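Local coordinates for protein alpha-amylase (Eubacterium rectale DSM 17629, PDB 6AZ5) that probably binds starch and related alpha-glucans through a family 41 carbohydrate-binding module of a surface-anchored amylase from a gut bacterium, at residues Leu25-Asn29 against Ala30-Gly34; Tyr42-Glu46 against Asn47-Trp51; Gly60-Val63 against Gly64-Val67. All blocks are in the same frame, centred on the assembly; numbering follows the deposited sequence.

Contact 1 (Leu25-Asn29 against Ala30-Gly34); sequences LWMWN and AGLDG
The tight beta hairpin that lays Leu32 beside Met27 turns over a type I' beta turn from Asn29 to Leu32, a common two-residue reversal between antiparallel strands, here in the beta-sandwich-like fold of a starch-binding module. Ala30 and Gly31 occupy its two corners, both with the positive phi that this turn demands. Its closing bond runs from Leu32 N to Asn29 O at 3.0 Å, with the donor well above the carbonyl plane. Further back the hairpin is gripped by Met27 N on Gly34 O, 3.0 Å and almost straight at 168°; the return bond from Gly34 N to Met27 O, 3.2 Å long and bent, is weak. Gly34 O also receives the CA of Trp26 at 3.5 Å, so this one carbonyl meets both an N-H and a C-H of the opposing strand.

Two side-chain contacts mark the two sides of the hairpin. On the buried side Met27 and Leu32 run side by side in the same direction, the bend in the methionine chain at chi3 (78°) carrying CE to 3.7 Å from Leu32 CD1. Val67 of adjacent strand 66-72 and Ile56 of strand 49-58 touch both, joining the hairpin to the core. On the other side stand Trp26 and Trp28, with Trp79 meeting Trp26 edge-to-face. Such partly exposed aromatics are consistent with the platforms on which starch-binding modules hold glucose rings. The indole of Trp26 has CG anti to its own nitrogen, chi1 -167°, which swings the six-membered ring over the backbone across the hairpin. There Gly34 makes a CH-pi contact, its CA lying 3.8 Å from the centroid of the Trp26 six-membered ring, almost straight above the face.

Contact 2 (Tyr42-Glu46 against Asn47-Trp51); sequences YYDAE and NKVTW
Tyr42, Tyr43 and Asp44 pair antiparallel with Trp51, Thr50 and Val49, the short strand axes passing 4.6 Å apart with their directions 150° from each other. Tyr42 and Trp51 exchange two backbone bonds, Asp44 and Val49 two more. The side chain that ties the hairpin end together is that of Asp44, whose CG lies anti to the main-chain nitrogen (chi1 -176°), leaving the carboxylate alongside the Trp51 indole and only moderately tilted from its plane. Trp51 NE1 reaches Asp44 OD2 on the anti side at 3.1 Å, a fairly straight bond with the acceptor close to the ring plane. The other oxygen, Asp44 OD1, is met from above the carboxylate by Asn47 N, also at 3.1 Å, and has a salt bridge to Lys112, which binds Glu46 as well. With these donors around it, the buried carboxylate is probably held in its charged form. The Asn47 amide is turned steeply to the carboxylate, planes 72° apart; its ND2 lies close to Asp44 OD2, at a distance too short to be trusted. The same amide bonds the backbone of Pro113 and Ile115, so the C-terminal tail is fastened here.

On the same face Tyr42 lies beside Trp51, CD2 touching Trp51 CD1 at 3.7 Å with the two rings inclined to each other, while Tyr8 stacks on Tyr42. On the other face of the sheet Tyr43 turns an edge to Thr50, CD1 to OG1 3.4 Å, and sets its OH 3.5 Å from Lys48 CB. Lys48, in a left-handed backbone conformation, and Val49 both face Asp44: the G1 beta bulge that often closes a beta hairpin.

Contact 3 (Gly60-Val63 against Gly64-Val67); sequences GSNV and GKTV
Asn62 and Lys65 slant across one another at the ends of a type II beta turn, the link by which a short 3-10 segment, 60-62, passes into the strand beginning at Thr66. The turn brings the lysine back over the asparagine. Lys65 points its CB toward the preceding segment, placing that atom 3.3 Å from Asn62 O, and its CG remains close to the same carbonyl. Bends at chi2 (-117°, off the usual staggered values) and chi4 then keep the aliphatic chain near the asparagine side chain instead of sending it straight out into solvent. The asparagine does its part with CG beside its own backbone nitrogen, chi1 -82°, so that the amide oxygen lies toward the lysine. The meeting is one of amide and methylene: Lys65 CE comes to 3.3 Å from Asn62 OD1, from beyond the end of the C=O bond, while the ammonium group is carried past that oxygen.

Beneath the crossing, the backbone closes the turn with one bond, Lys65 N to Asn62 O, 3.2 Å long with an N-H...O angle of 158°. The donor sits above the carbonyl plane. Gly64 takes the third position of the turn with positive phi, as type II turns commonly require. On the entry side Val63 N is bonded to Gly60 O at 3.1 Å, continuing the 3-10 pattern up to the corner. Val63 itself turns away overall.

The turn is at the surface, but it is tied to the chain just beyond strand 88-91, Gly64 and Lys65 both bonding the backbone of Ile92, and Lys65 also touches Ala30. At the far end of its chain, Lys65 NZ makes only a long approach to the backbone of the 3-10 segment, 3.5 Å from Ser61 O.

The three contacts are successive chain reversals around one mixed beta sheet, met in the order contact 1, contact 2, contact 3. Contacts 1 and 3 lie on the same side of the domain, centres about 12 Å apart, and touch where Asn62 ND2 comes to 2.8 Å from Ala30 O; both reach the same sheet, in which strands 24-29 and 66-72 pair. Contact 2 closes the hairpin of strands 35-44 and 49-58 across the domain, its centre about 26 Å from that of contact 1 and 28 Å from that of contact 3. The turns thus sit at opposite sides of a single compact domain. The partly exposed tryptophans of contact 1 could contribute to sugar binding, as aromatic residues do in many starch-binding modules.

Contact 1 (Leu25-Asn29 against Ala30-Gly34)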
ATOM      1  N   LEU A  25       1.575  -5.725  -2.417  1.00 11.91           N
ATOM      2  CA  LEU A  25       1.460  -4.722  -3.457  1.00 15.78           C
ATOM      3  C   LEU A  25       2.394  -5.108  -4.587  1.00 14.86           C
ATOM      4  O   LEU A  25       3.556  -5.427  -4.346  1.00 13.25           O
ATOM      5  CB  LEU A  25       1.830  -3.329  -2.943  1.00 13.63           C
ATOM      6  CG  LEU A  25       1.096  -2.727  -1.754  1.00 11.69           C
ATOM      7  CD1 LEU A  25       1.719  -1.377  -1.399  1.00 11.89           C
ATOM      8  CD2 LEU A  25      -0.401  -2.590  -2.054  1.00 13.30           C
ATOM      9  N   TRP A  26       1.887  -5.083  -5.812  1.00 15.68           N
ATOM     10  CA  TRP A  26       2.745  -5.199  -6.977  1.00 15.13           C
ATOM     11  C   TRP A  26       3.097  -3.792  -7.438  1.00 17.08           C
ATOM     12  O   TRP A  26       2.220  -3.024  -7.819  1.00 14.49           O
ATOM     13  CB  TRP A  26       2.057  -5.980  -8.093  1.00 13.20           C
ATOM     14  CG  TRP A  26       2.989  -6.378  -9.178  1.00 19.78           C
ATOM     15  CD1 TRP A  26       3.201  -5.729 -10.358  1.00 19.37           C
ATOM     16  CD2 TRP A  26       3.853  -7.519  -9.184  1.00 22.57           C
ATOM     17  NE1 TRP A  26       4.139  -6.400 -11.104  1.00 22.30           N
ATOM     18  CE2 TRP A  26       4.554  -7.505 -10.403  1.00 23.04           C
ATOM     19  CE3 TRP A  26       4.099  -8.556  -8.276  1.00 24.55           C
ATOM     20  CZ2 TRP A  26       5.489  -8.483 -10.738  1.00 25.57           C
ATOM     21  CZ3 TRP A  26       5.020  -9.527  -8.611  1.00 24.37           C
ATOM     22  CH2 TRP A  26       5.706  -9.483  -9.831  1.00 24.44           C
ATOM     23  N   MET A  27       4.376  -3.442  -7.392  1.00 17.75           N
ATOM     24  CA  MET A  27       4.762  -2.062  -7.656  1.00 14.19           C
ATOM     25  C   MET A  27       5.790  -1.954  -8.768  1.00 14.21           C
ATOM     26  O   MET A  27       6.564  -2.885  -8.999  1.00 18.55           O
ATOM     27  CB  MET A  27       5.294  -1.416  -6.375  1.00 14.16           C
ATOM     28  CG  MET A  27       4.417  -1.651  -5.163  1.00 11.48           C
ATOM     29  SD  MET A  27       5.067  -0.875  -3.666  1.00 17.50           S
ATOM     30  CE  MET A  27       4.600   0.834  -3.942  1.00  9.91           C
ATOM     31  N   TRP A  28       5.777  -0.820  -9.465  1.00 13.65           N
ATOM     32  CA  TRP A  28       6.741  -0.552 -10.528  1.00 15.15           C
ATOM     33  C   TRP A  28       7.061   0.943 -10.642  1.00 17.90           C
ATOM     34  O   TRP A  28       6.357   1.777 -10.076  1.00 21.42           O
ATOM     35  CB  TRP A  28       6.229  -1.093 -11.862  1.00 17.72           C
ATOM     36  CG  TRP A  28       4.963  -0.458 -12.365  1.00 18.80           C
ATOM     37  CD1 TRP A  28       4.868   0.552 -13.271  1.00 20.74           C
ATOM     38  CD2 TRP A  28       3.614  -0.806 -12.012  1.00 18.24           C
ATOM     39  NE1 TRP A  28       3.553   0.861 -13.500  1.00 20.39           N
ATOM     40  CE2 TRP A  28       2.763   0.042 -12.744  1.00 16.91           C
ATOM     41  CE3 TRP A  28       3.051  -1.747 -11.147  1.00 16.80           C
ATOM     42  CZ2 TRP A  28       1.374  -0.016 -12.631  1.00 21.43           C
ATOM     43  CZ3 TRP A  28       1.673  -1.809 -11.042  1.00 16.55           C
ATOM     44  CH2 TRP A  28       0.849  -0.945 -11.777  1.00 25.44           C
ATOM     45  N   ASN A  29       8.136   1.257 -11.363  1.00 17.15           N
ATOM     46  CA  ASN A  29       8.711   2.610 -11.455  1.00 25.12           C
ATOM     47  C   ASN A  29       9.289   3.133 -10.143  1.00 20.93           C
ATOM     48  O   ASN A  29       9.050   2.572  -9.077  1.00 25.23           O
ATOM     49  CB  ASN A  29       7.687   3.617 -11.985  1.00 24.85           C
ATOM     50  CG  ASN A  29       7.165   3.245 -13.353  1.00 32.65           C
ATOM     51  OD1 ASN A  29       5.961   3.289 -13.598  1.00 35.01           O
ATOM     52  ND2 ASN A  29       8.070   2.854 -14.251  1.00 32.93           N
ATOM     53  N   ALA A  30      10.067   4.208 -10.254  1.00 25.82           N
ATOM     54  CA  ALA A  30      10.738   4.852  -9.126  1.00 23.77           C
ATOM     55  C   ALA A  30      11.658   3.885  -8.391  1.00 26.22           C
ATOM     56  O   ALA A  30      11.824   3.977  -7.174  1.00 24.48           O
ATOM     57  CB  ALA A  30       9.714   5.457  -8.162  1.00 26.46           C
ATOM     58  N   GLY A  31      12.261   2.965  -9.140  1.00 23.53           N
ATOM     59  CA  GLY A  31      13.191   2.004  -8.579  1.00 19.84           C
ATOM     60  C   GLY A  31      12.508   0.770  -8.019  1.00 19.30           C
ATOM     61  O   GLY A  31      13.155  -0.240  -7.737  1.00 21.08           O
ATOM     62  N   LEU A  32      11.193   0.845  -7.863  1.00 18.25           N
ATOM     63  CA  LEU A  32      10.439  -0.264  -7.299  1.00 18.71           C
ATOM     64  C   LEU A  32      10.200  -1.359  -8.327  1.00 20.86           C
ATOM     65  O   LEU A  32      10.054  -1.083  -9.521  1.00 20.94           O
ATOM     66  CB  LEU A  32       9.108   0.229  -6.741  1.00 19.21           C
ATOM     67  CG  LEU A  32       9.236   1.281  -5.637  1.00 17.18           C
ATOM     68  CD1 LEU A  32       7.873   1.841  -5.294  1.00 21.48           C
ATOM     69  CD2 LEU A  32       9.893   0.676  -4.406  1.00 18.20           C
ATOM     70  N   ASP A  33      10.166  -2.603  -7.856  1.00 20.24           N
ATOM     71  CA  ASP A  33       9.863  -3.732  -8.724  1.00 25.23           C
ATOM     72  C   ASP A  33       9.334  -4.943  -7.965  1.00 21.70           C
ATOM     73  O   ASP A  33       9.906  -5.357  -6.960  1.00 21.71           O
ATOM     74  CB  ASP A  33      11.101  -4.142  -9.520  1.00 21.07           C
ATOM     75  CG  ASP A  33      10.761  -5.066 -10.673  1.00 26.64           C
ATOM     76  OD1 ASP A  33       9.818  -4.737 -11.422  1.00 24.26           O
ATOM     77  OD2 ASP A  33      11.421  -6.119 -10.820  1.00 25.66           O
ATOM     78  N   GLY A  34       8.236  -5.506  -8.460  1.00 21.49           N
ATOM     79  CA  GLY A  34       7.706  -6.746  -7.930  1.00 20.32           C
ATOM     80  C   GLY A  34       6.867  -6.616  -6.674  1.00 16.85           C
ATOM     81  O   GLY A  34       6.179  -5.619  -6.457  1.00 18.13           O
TER

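Contact 2 (Tyr42-Glu46 against Asn47-Trp51)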
ATOM      1  N   TYR A  42      -2.374  -1.213  11.273  1.00 19.19           N
ATOM      2  CA  TYR A  42      -2.617   0.066  11.923  1.00 26.39           C
ATOM      3  C   TYR A  42      -4.090   0.189  12.273  1.00 20.72           C
ATOM      4  O   TYR A  42      -4.945   0.131  11.389  1.00 23.15           O
ATOM      5  CB  TYR A  42      -2.189   1.223  11.023  1.00 18.48           C
ATOM      6  CG  TYR A  42      -2.746   2.570  11.429  1.00 19.49           C
ATOM      7  CD1 TYR A  42      -2.345   3.182  12.608  1.00 19.18           C
ATOM      8  CD2 TYR A  42      -3.654   3.240  10.620  1.00 23.63           C
ATOM      9  CE1 TYR A  42      -2.840   4.418  12.976  1.00 23.06           C
ATOM     10  CE2 TYR A  42      -4.154   4.479  10.981  1.00 25.03           C
ATOM     11  CZ  TYR A  42      -3.744   5.063  12.157  1.00 25.73           C
ATOM     12  OH  TYR A  42      -4.240   6.295  12.521  1.00 30.35           O
ATOM     13  N   TYR A  43      -4.398   0.353  13.555  1.00 18.96           N
ATOM     14  CA  TYR A  43      -5.792   0.531  13.935  1.00 20.71           C
ATOM     15  C   TYR A  43      -6.224   1.980  13.783  1.00 26.01           C
ATOM     16  O   TYR A  43      -5.697   2.877  14.441  1.00 25.78           O
ATOM     17  CB  TYR A  43      -6.057   0.073  15.360  1.00 22.41           C
ATOM     18  CG  TYR A  43      -7.521   0.182  15.705  1.00 25.85           C
ATOM     19  CD1 TYR A  43      -8.461  -0.605  15.053  1.00 25.59           C
ATOM     20  CD2 TYR A  43      -7.971   1.092  16.656  1.00 27.51           C
ATOM     21  CE1 TYR A  43      -9.804  -0.502  15.347  1.00 30.28           C
ATOM     22  CE2 TYR A  43      -9.317   1.197  16.961  1.00 24.36           C
ATOM     23  CZ  TYR A  43     -10.227   0.398  16.301  1.00 29.48           C
ATOM     24  OH  TYR A  43     -11.571   0.493  16.586  1.00 36.16           O
ATOM     25  N   ASP A  44      -7.198   2.186  12.905  1.00 28.16           N
ATOM     26  CA  ASP A  44      -7.763   3.494  12.624  1.00 23.93           C
ATOM     27  C   ASP A  44      -8.907   3.779  13.590  1.00 25.51           C
ATOM     28  O   ASP A  44     -10.053   3.443  13.312  1.00 26.06           O
ATOM     29  CB  ASP A  44      -8.247   3.534  11.174  1.00 27.97           C
ATOM     30  CG  ASP A  44      -8.777   4.887  10.754  1.00 27.95           C
ATOM     31  OD1 ASP A  44      -9.035   5.749  11.620  1.00 31.49           O
ATOM     32  OD2 ASP A  44      -8.945   5.078   9.530  1.00 30.39           O
ATOM     33  N   ALA A  45      -8.597   4.416  14.711  1.00 27.41           N
ATOM     34  CA  ALA A  45      -9.598   4.674  15.739  1.00 28.71           C
ATOM     35  C   ALA A  45     -10.694   5.638  15.272  1.00 33.39           C
ATOM     36  O   ALA A  45     -11.788   5.649  15.835  1.00 31.72           O
ATOM     37  CB  ALA A  45      -8.929   5.210  16.991  1.00 32.71           C
ATOM     38  N   GLU A  46     -10.400   6.441  14.250  1.00 34.53           N
ATOM     39  CA  GLU A  46     -11.391   7.375  13.704  1.00 38.64           C
ATOM     40  C   GLU A  46     -12.483   6.649  12.912  1.00 35.41           C
ATOM     41  O   GLU A  46     -13.675   6.839  13.162  1.00 34.90           O
ATOM     42  CB  GLU A  46     -10.715   8.423  12.816  1.00 37.27           C
ATOM     43  CG  GLU A  46      -9.810   9.395  13.568  1.00 52.64           C
ATOM     44  CD  GLU A  46      -9.176  10.441  12.656  1.00 60.28           C
ATOM     45  OE1 GLU A  46      -9.927  11.185  11.988  1.00 57.86           O
ATOM     46  OE2 GLU A  46      -7.927  10.522  12.612  1.00 55.52           O
ATOM     47  N   ASN A  47     -12.072   5.814  11.962  1.00 30.50           N
ATOM     48  CA  ASN A  47     -13.016   5.044  11.157  1.00 28.94           C
ATOM     49  C   ASN A  47     -13.422   3.728  11.809  1.00 30.96           C
ATOM     50  O   ASN A  47     -14.252   3.002  11.265  1.00 34.26           O
ATOM     51  CB  ASN A  47     -12.417   4.755   9.779  1.00 27.31           C
ATOM     52  CG  ASN A  47     -12.137   6.015   8.992  1.00 27.53           C
ATOM     53  OD1 ASN A  47     -13.029   6.831   8.767  1.00 28.33           O
ATOM     54  ND2 ASN A  47     -10.888   6.191   8.581  1.00 24.94           N
ATOM     55  N   LYS A  48     -12.848   3.458  12.984  1.00 32.71           N
ATOM     56  CA  LYS A  48     -12.838   2.141  13.641  1.00 30.68           C
ATOM     57  C   LYS A  48     -12.703   0.980  12.647  1.00 31.57           C
ATOM     58  O   LYS A  48     -13.523   0.063  12.609  1.00 30.00           O
ATOM     59  CB  LYS A  48     -14.068   1.959  14.551  1.00 36.15           C
ATOM     60  CG  LYS A  48     -15.450   1.999  13.907  1.00 40.66           C
ATOM     61  CD  LYS A  48     -16.522   2.173  14.983  1.00 51.21           C
ATOM     62  CE  LYS A  48     -17.823   1.460  14.619  1.00 49.61           C
ATOM     63  NZ  LYS A  48     -18.423   0.753  15.789  1.00 44.20           N
ATOM     64  N   VAL A  49     -11.636   1.037  11.852  1.00 29.67           N
ATOM     65  CA  VAL A  49     -11.232  -0.059  10.974  1.00 27.14           C
ATOM     66  C   VAL A  49      -9.734  -0.344  11.126  1.00 28.04           C
ATOM     67  O   VAL A  49      -8.988   0.469  11.678  1.00 24.19           O
ATOM     68  CB  VAL A  49     -11.535   0.249   9.501  1.00 32.07           C
ATOM     69  CG1 VAL A  49     -13.029   0.453   9.297  1.00 36.69           C
ATOM     70  CG2 VAL A  49     -10.747   1.476   9.041  1.00 29.03           C
ATOM     71  N   THR A  50      -9.293  -1.496  10.632  1.00 26.19           N
ATOM     72  CA  THR A  50      -7.876  -1.854  10.697  1.00 27.74           C
ATOM     73  C   THR A  50      -7.243  -1.902   9.306  1.00 25.89           C
ATOM     74  O   THR A  50      -7.795  -2.496   8.379  1.00 27.69           O
ATOM     75  CB  THR A  50      -7.675  -3.208  11.403  1.00 29.86           C
ATOM     76  OG1 THR A  50      -8.203  -3.128  12.733  1.00 27.90           O
ATOM     77  CG2 THR A  50      -6.198  -3.566  11.478  1.00 25.10           C
ATOM     78  N   TRP A  51      -6.087  -1.261   9.164  1.00 24.89           N
ATOM     79  CA  TRP A  51      -5.365  -1.247   7.896  1.00 22.56           C
ATOM     80  C   TRP A  51      -4.209  -2.241   7.901  1.00 18.87           C
ATOM     81  O   TRP A  51      -3.619  -2.498   8.946  1.00 19.72           O
ATOM     82  CB  TRP A  51      -4.803   0.149   7.599  1.00 20.44           C
ATOM     83  CG  TRP A  51      -5.798   1.266   7.535  1.00 18.29           C
ATOM     84  CD1 TRP A  51      -6.469   1.835   8.583  1.00 18.26           C
ATOM     85  CD2 TRP A  51      -6.191   1.990   6.366  1.00 17.17           C
ATOM     86  NE1 TRP A  51      -7.277   2.853   8.130  1.00 18.03           N
ATOM     87  CE2 TRP A  51      -7.122   2.969   6.771  1.00 21.41           C
ATOM     88  CE3 TRP A  51      -5.859   1.899   5.011  1.00 16.66           C
ATOM     89  CZ2 TRP A  51      -7.716   3.847   5.875  1.00 18.56           C
ATOM     90  CZ3 TRP A  51      -6.450   2.773   4.122  1.00 18.46           C
ATOM     91  CH2 TRP A  51      -7.368   3.734   4.555  1.00 19.72           C
TER

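Contact 3 (Gly60-Val63 against Gly64-Val67)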
ATOM      1  N   GLY A  60      16.774   8.396  -2.587  1.00 26.27           N
ATOM      2  CA  GLY A  60      16.440   9.801  -2.410  1.00 20.82           C
ATOM      3  C   GLY A  60      16.124  10.501  -3.718  1.00 25.15           C
ATOM      4  O   GLY A  60      15.226  11.340  -3.787  1.00 26.14           O
ATOM      5  N   SER A  61      16.853  10.138  -4.768  1.00 27.60           N
ATOM      6  CA  SER A  61      16.668  10.749  -6.079  1.00 30.44           C
ATOM      7  C   SER A  61      15.325  10.383  -6.712  1.00 31.00           C
ATOM      8  O   SER A  61      14.967  10.910  -7.765  1.00 30.69           O
ATOM      9  CB  SER A  61      17.809  10.343  -7.010  1.00 32.13           C
ATOM     10  OG  SER A  61      17.973   8.936  -7.014  1.00 36.81           O
ATOM     11  N   ASN A  62      14.580   9.489  -6.067  1.00 26.34           N
ATOM     12  CA  ASN A  62      13.282   9.067  -6.584  1.00 20.86           C
ATOM     13  C   ASN A  62      12.118   9.772  -5.917  1.00 23.78           C
ATOM     14  O   ASN A  62      10.962   9.479  -6.217  1.00 24.99           O
ATOM     15  CB  ASN A  62      13.105   7.558  -6.435  1.00 27.41           C
ATOM     16  CG  ASN A  62      13.778   6.782  -7.545  1.00 29.17           C
ATOM     17  OD1 ASN A  62      13.945   7.285  -8.658  1.00 34.55           O
ATOM     18  ND2 ASN A  62      14.156   5.543  -7.253  1.00 29.02           N
ATOM     19  N   VAL A  63      12.417  10.686  -5.002  1.00 21.82           N
ATOM     20  CA  VAL A  63      11.375  11.525  -4.433  1.00 22.57           C
ATOM     21  C   VAL A  63      10.840  12.401  -5.550  1.00 20.59           C
ATOM     22  O   VAL A  63      11.616  13.002  -6.292  1.00 22.59           O
ATOM     23  CB  VAL A  63      11.891  12.401  -3.273  1.00 21.06           C
ATOM     24  CG1 VAL A  63      10.827  13.399  -2.851  1.00 22.32           C
ATOM     25  CG2 VAL A  63      12.312  11.532  -2.095  1.00 21.25           C
ATOM     26  N   GLY A  64       9.520  12.451  -5.687  1.00 17.06           N
ATOM     27  CA  GLY A  64       8.901  13.239  -6.735  1.00 17.28           C
ATOM     28  C   GLY A  64       8.457  12.404  -7.919  1.00 23.66           C
ATOM     29  O   GLY A  64       7.679  12.865  -8.753  1.00 18.66           O
ATOM     30  N   LYS A  65       8.951  11.171  -7.997  1.00 27.41           N
ATOM     31  CA  LYS A  65       8.571  10.263  -9.075  1.00 20.74           C
ATOM     32  C   LYS A  65       7.219   9.613  -8.805  1.00 21.28           C
ATOM     33  O   LYS A  65       6.802   9.462  -7.653  1.00 27.80           O
ATOM     34  CB  LYS A  65       9.629   9.181  -9.266  1.00 20.00           C
ATOM     35  CG  LYS A  65      11.002   9.699  -9.665  1.00 24.83           C
ATOM     36  CD  LYS A  65      11.396   9.185 -11.041  1.00 40.72           C
ATOM     37  CE  LYS A  65      12.906   9.080 -11.184  1.00 39.97           C
ATOM     38  NZ  LYS A  65      13.573  10.387 -10.950  1.00 41.31           N
ATOM     39  N   THR A  66       6.536   9.219  -9.869  1.00 20.64           N
ATOM     40  CA  THR A  66       5.256   8.542  -9.733  1.00 20.54           C
ATOM     41  C   THR A  66       5.435   7.025  -9.665  1.00 21.67           C
ATOM     42  O   THR A  66       6.157   6.431 -10.464  1.00 23.32           O
ATOM     43  CB  THR A  66       4.317   8.907 -10.889  1.00 21.75           C
ATOM     44  OG1 THR A  66       4.077  10.319 -10.865  1.00 24.93           O
ATOM     45  CG2 THR A  66       2.987   8.171 -10.764  1.00 21.32           C
ATOM     46  N   VAL A  67       4.781   6.414  -8.686  1.00 24.06           N
ATOM     47  CA  VAL A  67       4.822   4.971  -8.507  1.00 25.32           C
ATOM     48  C   VAL A  67       3.559   4.321  -9.042  1.00 20.55           C
ATOM     49  O   VAL A  67       2.457   4.783  -8.760  1.00 21.59           O
ATOM     50  CB  VAL A  67       4.977   4.596  -7.023  1.00 25.20           C
ATOM     51  CG1 VAL A  67       4.748   3.103  -6.813  1.00 16.89           C
ATOM     52  CG2 VAL A  67       6.339   5.024  -6.518  1.00 21.02           C
TER